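Local coordinates for protein cyclin-dependent kinase inhibitor 3 (PDB 1FPZ) that removes phosphate from phosphotyrosine and phosphoserine or phosphothreonine in proteins, and acts on the cell-cycle kinase CDK2, at residues A[85-90]-A[139-144]; A[94-97]-A[102-105]. The protein carries 1 engineered substitution. One frame throughout, in Å; residues are numbered along the deposited sequence.

A weak polar link, between Tyr96 and His139, joins the two contacts. In interaction 1 (85-90 with 139-144) a tyrosine just beyond helix 81-86 stacks on the phosphate-binding loop, whereas interaction 2 (94-97 with 102-105) packs the next helix, 92-98, against strand 102-105. Their centres lie 14 Å apart, and along the chain the second pair falls wholly between the two segments of the first. Tyr96 of interaction 2 sends its hydroxyl OH to within 3.3 Å of NE2 of His139 in interaction 1, a weak hydrogen bond. The side chain of Tyr96 is about 10 Å from that of Ser140, which replaces the catalytic cysteine, and a sulfate ion lies beside the loop.

Interaction 1 of 2, residues A[85-90]-A[139-144]; sequences SKYRVP and HSYGGL. Engineered in segment 139-144: Ser140 (natural residue Cys). With SO4 (sulfate ion), chain G.
Tyr87 and Tyr141 lay their rings one on the other in an offset stack, with centroids 4.0 Å apart and planes only 10° from parallel. The overlap is partial: CE1 of Tyr87 sits over the rim of the Tyr141 ring, 3.4 Å from its CD2, while CE2 of Tyr141 lies over the rim of the Tyr87 ring. Although the ring planes are nearly parallel, the two side chains cross at about a right angle, and the hydroxyl OH of Tyr87 ends 3.4 Å from CE1 of Tyr141 instead of beside the other hydroxyl. Tyr141 reaches this place with CG opposite its own backbone N (chi1 176°), which carries the ring away from the sulfate side of the loop. The opposite face of the Tyr87 ring is met by CB of Lys86, and Phe53 joins it edge-to-face, so the stack belongs to a small aromatic group. An alanine in place of Tyr141 would probably leave one face of the Tyr87 ring without its stacking partner and open a gap between the two loops. Tyr87 itself stands where helix 81-86 gives out; the next residue, Arg88, takes positive phi in a Schellman motif, its N bonding Ser85 O at 2.8 Å.

Beyond the stack, the backbone turns to the anion: Gly142 N makes a weak but straight bond to sulfate O3 (3.4 Å, 171°), and Arg146 NE also binds the ion, which probably came from the crystallisation liquor. His139, the engineered Ser140 in place of cysteine, and Arg146 at the start of helix 146-158 spell out the HCX5R signature, and the arrangement is the phosphate-binding P-loop of the protein tyrosine phosphatase family, flanked here by a stacked tyrosine.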
loop_
_atom_site.group_PDB
_atom_site.type_symbol
_atom_site.label_atom_id
_atom_site.label_comp_id
_atom_site.label_asym_id
_atom_site.label_seq_id
_atom_site.Cartn_x
_atom_site.Cartn_y
_atom_site.Cartn_z
ATOM N N SER A 85 15.009 -7.245 -6.283
ATOM C CA SER A 85 16.143 -7.769 -7.037
ATOM C C SER A 85 15.645 -8.252 -8.393
ATOM O O SER A 85 16.095 -7.783 -9.441
ATOM C CB SER A 85 16.786 -8.930 -6.291
ATOM O OG SER A 85 17.735 -8.461 -5.352
ATOM N N LYS A 86 14.712 -9.196 -8.362
ATOM C CA LYS A 86 14.131 -9.737 -9.582
ATOM C C LYS A 86 13.800 -8.663 -10.606
ATOM O O LYS A 86 14.284 -8.689 -11.733
ATOM C CB LYS A 86 12.850 -10.509 -9.272
ATOM C CG LYS A 86 12.066 -10.880 -10.518
ATOM C CD LYS A 86 10.964 -11.868 -10.209
ATOM C CE LYS A 86 11.551 -13.193 -9.752
ATOM N NZ LYS A 86 10.485 -14.176 -9.419
ATOM N N TYR A 87 12.963 -7.719 -10.202
ATOM C CA TYR A 87 12.518 -6.641 -11.073
ATOM C C TYR A 87 13.563 -5.523 -11.253
ATOM O O TYR A 87 13.249 -4.413 -11.688
ATOM C CB TYR A 87 11.194 -6.098 -10.516
ATOM C CG TYR A 87 10.196 -7.198 -10.164
ATOM C CD1 TYR A 87 9.428 -7.130 -8.998
ATOM C CD2 TYR A 87 10.039 -8.317 -10.985
ATOM C CE1 TYR A 87 8.532 -8.153 -8.652
ATOM C CE2 TYR A 87 9.146 -9.341 -10.649
ATOM C CZ TYR A 87 8.401 -9.253 -9.485
ATOM O OH TYR A 87 7.537 -10.265 -9.153
ATOM N N ARG A 88 14.812 -5.845 -10.933
ATOM C CA ARG A 88 15.939 -4.921 -11.043
ATOM C C ARG A 88 15.785 -3.536 -10.431
ATOM O O ARG A 88 16.061 -2.530 -11.079
ATOM C CB ARG A 88 16.398 -4.784 -12.507
ATOM C CG ARG A 88 17.496 -5.801 -12.889
ATOM C CD ARG A 88 18.230 -5.494 -14.202
ATOM N NE ARG A 88 17.427 -5.793 -15.383
ATOM C CZ ARG A 88 17.918 -5.929 -16.612
ATOM N NH1 ARG A 88 19.218 -5.794 -16.832
ATOM N NH2 ARG A 88 17.107 -6.203 -17.625
ATOM N N VAL A 89 15.359 -3.496 -9.172
ATOM C CA VAL A 89 15.209 -2.246 -8.423
ATOM C C VAL A 89 15.621 -2.507 -6.971
ATOM O O VAL A 89 14.914 -2.143 -6.035
ATOM C CB VAL A 89 13.741 -1.717 -8.441
ATOM C CG1 VAL A 89 13.601 -0.574 -9.439
ATOM C CG2 VAL A 89 12.771 -2.846 -8.795
ATOM N N PRO A 90 16.789 -3.132 -6.771
ATOM C CA PRO A 90 17.334 -3.470 -5.454
ATOM C C PRO A 90 17.574 -2.264 -4.554
ATOM O O PRO A 90 17.499 -2.365 -3.330
ATOM C CB PRO A 90 18.640 -4.184 -5.795
ATOM C CG PRO A 90 18.399 -4.706 -7.195
ATOM C CD PRO A 90 17.726 -3.533 -7.830
ATOM N N HIS A 139 2.572 0.930 -2.296
ATOM C CA HIS A 139 2.658 0.060 -3.449
ATOM C C HIS A 139 3.260 -1.296 -3.155
ATOM O O HIS A 139 4.040 -1.476 -2.226
ATOM C CB HIS A 139 3.477 0.725 -4.557
ATOM C CG HIS A 139 4.950 0.430 -4.495
ATOM N ND1 HIS A 139 5.460 -0.849 -4.599
ATOM C CD2 HIS A 139 6.020 1.252 -4.394
ATOM C CE1 HIS A 139 6.779 -0.801 -4.571
ATOM N NE2 HIS A 139 7.145 0.464 -4.445
ATOM N N SER A 140 2.887 -2.238 -3.995
ATOM C CA SER A 140 3.343 -3.609 -3.955
ATOM C C SER A 140 4.050 -3.836 -5.295
ATOM O O SER A 140 4.816 -2.997 -5.761
ATOM C CB SER A 140 2.139 -4.525 -3.869
ATOM O OG SER A 140 1.986 -5.011 -2.568
ATOM N N TYR A 141 3.769 -4.975 -5.910
ATOM C CA TYR A 141 4.332 -5.284 -7.214
ATOM C C TYR A 141 3.354 -4.715 -8.250
ATOM O O TYR A 141 3.722 -3.869 -9.066
ATOM C CB TYR A 141 4.476 -6.803 -7.378
ATOM C CG TYR A 141 4.962 -7.191 -8.757
ATOM C CD1 TYR A 141 4.537 -8.376 -9.357
ATOM C CD2 TYR A 141 5.785 -6.327 -9.494
ATOM C CE1 TYR A 141 4.906 -8.692 -10.670
ATOM C CE2 TYR A 141 6.164 -6.632 -10.803
ATOM C CZ TYR A 141 5.714 -7.813 -11.386
ATOM O OH TYR A 141 6.035 -8.077 -12.697
ATOM N N GLY A 142 2.105 -5.166 -8.180
ATOM C CA GLY A 142 1.092 -4.681 -9.101
ATOM C C GLY A 142 -0.000 -3.842 -8.455
ATOM O O GLY A 142 -1.042 -3.596 -9.066
ATOM N N GLY A 143 0.233 -3.400 -7.225
ATOM C CA GLY A 143 -0.764 -2.594 -6.522
ATOM C C GLY A 143 -2.149 -3.222 -6.578
ATOM O O GLY A 143 -3.160 -2.557 -6.857
ATOM N N LEU A 144 -2.203 -4.511 -6.273
ATOM C CA LEU A 144 -3.455 -5.221 -6.363
ATOM C C LEU A 144 -3.447 -6.460 -5.504
ATOM O O LEU A 144 -3.108 -7.535 -5.978
ATOM C CB LEU A 144 -3.666 -5.601 -7.824
ATOM C CG LEU A 144 -4.893 -6.414 -8.187
ATOM C CD1 LEU A 144 -6.101 -5.507 -8.165
ATOM C CD2 LEU A 144 -4.710 -7.022 -9.569
HETATM S S SO4 G . 0.011 -7.970 -4.920
HETATM O O1 SO4 G . 0.780 -8.565 -3.841
HETATM O O2 SO4 G . -0.923 -9.009 -5.389
HETATM O O3 SO4 G . 0.934 -7.484 -5.978
HETATM O O4 SO4 G . -0.827 -6.873 -4.410
#

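Interaction 2 of 2, residues A[94-97]-A[102-105]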
loop_
_atom_site.group_PDB
_atom_site.type_symbol
_atom_site.label_atom_id
_atom_site.label_comp_id
_atom_site.label_asym_id
_atom_site.label_seq_id
_atom_site.Cartn_x
_atom_site.Cartn_y
_atom_site.Cartn_z
ATOM N N ASP A 94 16.706 2.994 -1.326
ATOM C CA ASP A 94 17.810 3.954 -1.334
ATOM C C ASP A 94 17.385 5.215 -2.089
ATOM O O ASP A 94 17.426 6.337 -1.574
ATOM C CB ASP A 94 19.038 3.404 -2.091
ATOM C CG ASP A 94 19.610 2.118 -1.503
ATOM O OD1 ASP A 94 20.707 1.729 -1.975
ATOM O OD2 ASP A 94 18.995 1.495 -0.602
ATOM N N LEU A 95 17.016 5.006 -3.348
ATOM C CA LEU A 95 16.605 6.098 -4.217
ATOM C C LEU A 95 15.519 6.998 -3.667
ATOM O O LEU A 95 15.607 8.220 -3.807
ATOM C CB LEU A 95 16.160 5.566 -5.578
ATOM C CG LEU A 95 17.298 5.041 -6.459
ATOM C CD1 LEU A 95 16.804 4.821 -7.884
ATOM C CD2 LEU A 95 18.445 6.050 -6.461
ATOM N N TYR A 96 14.497 6.408 -3.050
ATOM C CA TYR A 96 13.398 7.181 -2.482
ATOM C C TYR A 96 13.891 8.147 -1.420
ATOM O O TYR A 96 13.458 9.298 -1.353
ATOM C CB TYR A 96 12.355 6.273 -1.799
ATOM C CG TYR A 96 11.463 5.439 -2.685
ATOM C CD1 TYR A 96 10.509 4.591 -2.122
ATOM C CD2 TYR A 96 11.542 5.503 -4.069
ATOM C CE1 TYR A 96 9.655 3.836 -2.909
ATOM C CE2 TYR A 96 10.696 4.753 -4.864
ATOM C CZ TYR A 96 9.751 3.923 -4.278
ATOM O OH TYR A 96 8.899 3.196 -5.056
ATOM N N GLN A 97 14.762 7.655 -0.548
ATOM C CA GLN A 97 15.269 8.475 0.529
ATOM C C GLN A 97 16.250 9.521 0.008
ATOM O O GLN A 97 16.320 10.634 0.528
ATOM C CB GLN A 97 15.898 7.580 1.581
ATOM C CG GLN A 97 14.899 6.562 2.154
ATOM C CD GLN A 97 15.566 5.551 3.038
ATOM O OE1 GLN A 97 15.836 4.436 2.624
ATOM N NE2 GLN A 97 15.859 5.948 4.262
ATOM N N ILE A 102 10.127 9.880 2.782
ATOM C CA ILE A 102 10.299 8.948 3.894
ATOM C C ILE A 102 9.753 7.597 3.432
ATOM O O ILE A 102 8.617 7.486 2.969
ATOM C CB ILE A 102 9.570 9.358 5.156
ATOM C CG1 ILE A 102 9.988 10.767 5.562
ATOM C CG2 ILE A 102 9.856 8.361 6.265
ATOM C CD1 ILE A 102 9.397 11.834 4.634
ATOM N N THR A 103 10.603 6.586 3.557
ATOM C CA THR A 103 10.343 5.234 3.119
ATOM C C THR A 103 9.999 4.253 4.254
ATOM O O THR A 103 10.776 4.077 5.185
ATOM C CB THR A 103 11.593 4.746 2.332
ATOM O OG1 THR A 103 11.752 5.565 1.158
ATOM C CG2 THR A 103 11.460 3.304 1.891
ATOM N N HIS A 104 8.824 3.627 4.140
ATOM C CA HIS A 104 8.305 2.646 5.110
ATOM C C HIS A 104 8.305 1.251 4.479
ATOM O O HIS A 104 7.317 0.822 3.850
ATOM C CB HIS A 104 6.865 3.014 5.464
ATOM C CG HIS A 104 6.693 4.447 5.907
ATOM N ND1 HIS A 104 6.501 4.803 7.226
ATOM C CD2 HIS A 104 6.611 5.597 5.195
ATOM C CE1 HIS A 104 6.291 6.104 7.307
ATOM N NE2 HIS A 104 6.351 6.610 6.086
ATOM N N HIS A 105 9.395 0.515 4.628
ATOM C CA HIS A 105 9.426 -0.808 4.024
ATOM C C HIS A 105 8.899 -1.897 4.972
ATOM O O HIS A 105 9.498 -2.165 6.008
ATOM C CB HIS A 105 10.847 -1.155 3.603
ATOM C CG HIS A 105 10.969 -2.497 2.945
ATOM N ND1 HIS A 105 11.974 -3.392 3.254
ATOM C CD2 HIS A 105 10.216 -3.091 1.989
ATOM C CE1 HIS A 105 11.830 -4.478 2.518
ATOM N NE2 HIS A 105 10.773 -4.321 1.742
#
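Thr103 OG1 rests against carbon atoms of two successive helix residues, Tyr96 and Gln97. CB of Tyr96 comes to 3.1 Å from this oxygen and CG of Gln97 to 3.4 Å, so within this contact the hydroxyl meets two methylene groups, and the contact across the two segments is one of packing. The ring of Tyr96 adds a third neighbour: OG1 lies in the ring plane at its edge, 3.6 Å from CD1, and does not sit over a face. This placement follows from the threonine's own torsion, since OG1 stands opposite the carbonyl carbon and beside the backbone N (chi1 -63°), which turns the oxygen to the helix. CB of Thr103 also rests 3.8 Å from CG of Gln97.

Both helix side chains cross the threonine at about a right angle, but they serve it differently. Tyr96 points its first bond toward the strand, is buried, and offers its base and the near edge of its ring. Gln97 is exposed, runs extended beyond CG, and touches the threonine through CG. The pair therefore illustrates how a short side chain on an edge strand can lodge against two adjacent residues in the last turn of helix 92-98.

The backbones draw closest at Gln97 and Ile102, whose CA atoms are 6.0 Å apart, where only a short connection separates helix 92-98 from strand 102-105. That strand is the outermost on its side of the mixed five-stranded sheet, running parallel to strand 74-77, whose Ile75 and Val77 also receive the Tyr96 side chain; Thr64 of helix 60-70 touches Tyr96 as well, so helix 92-98 lies against helix 60-70 and, through Tyr96, against strands 74-77 and 102-105.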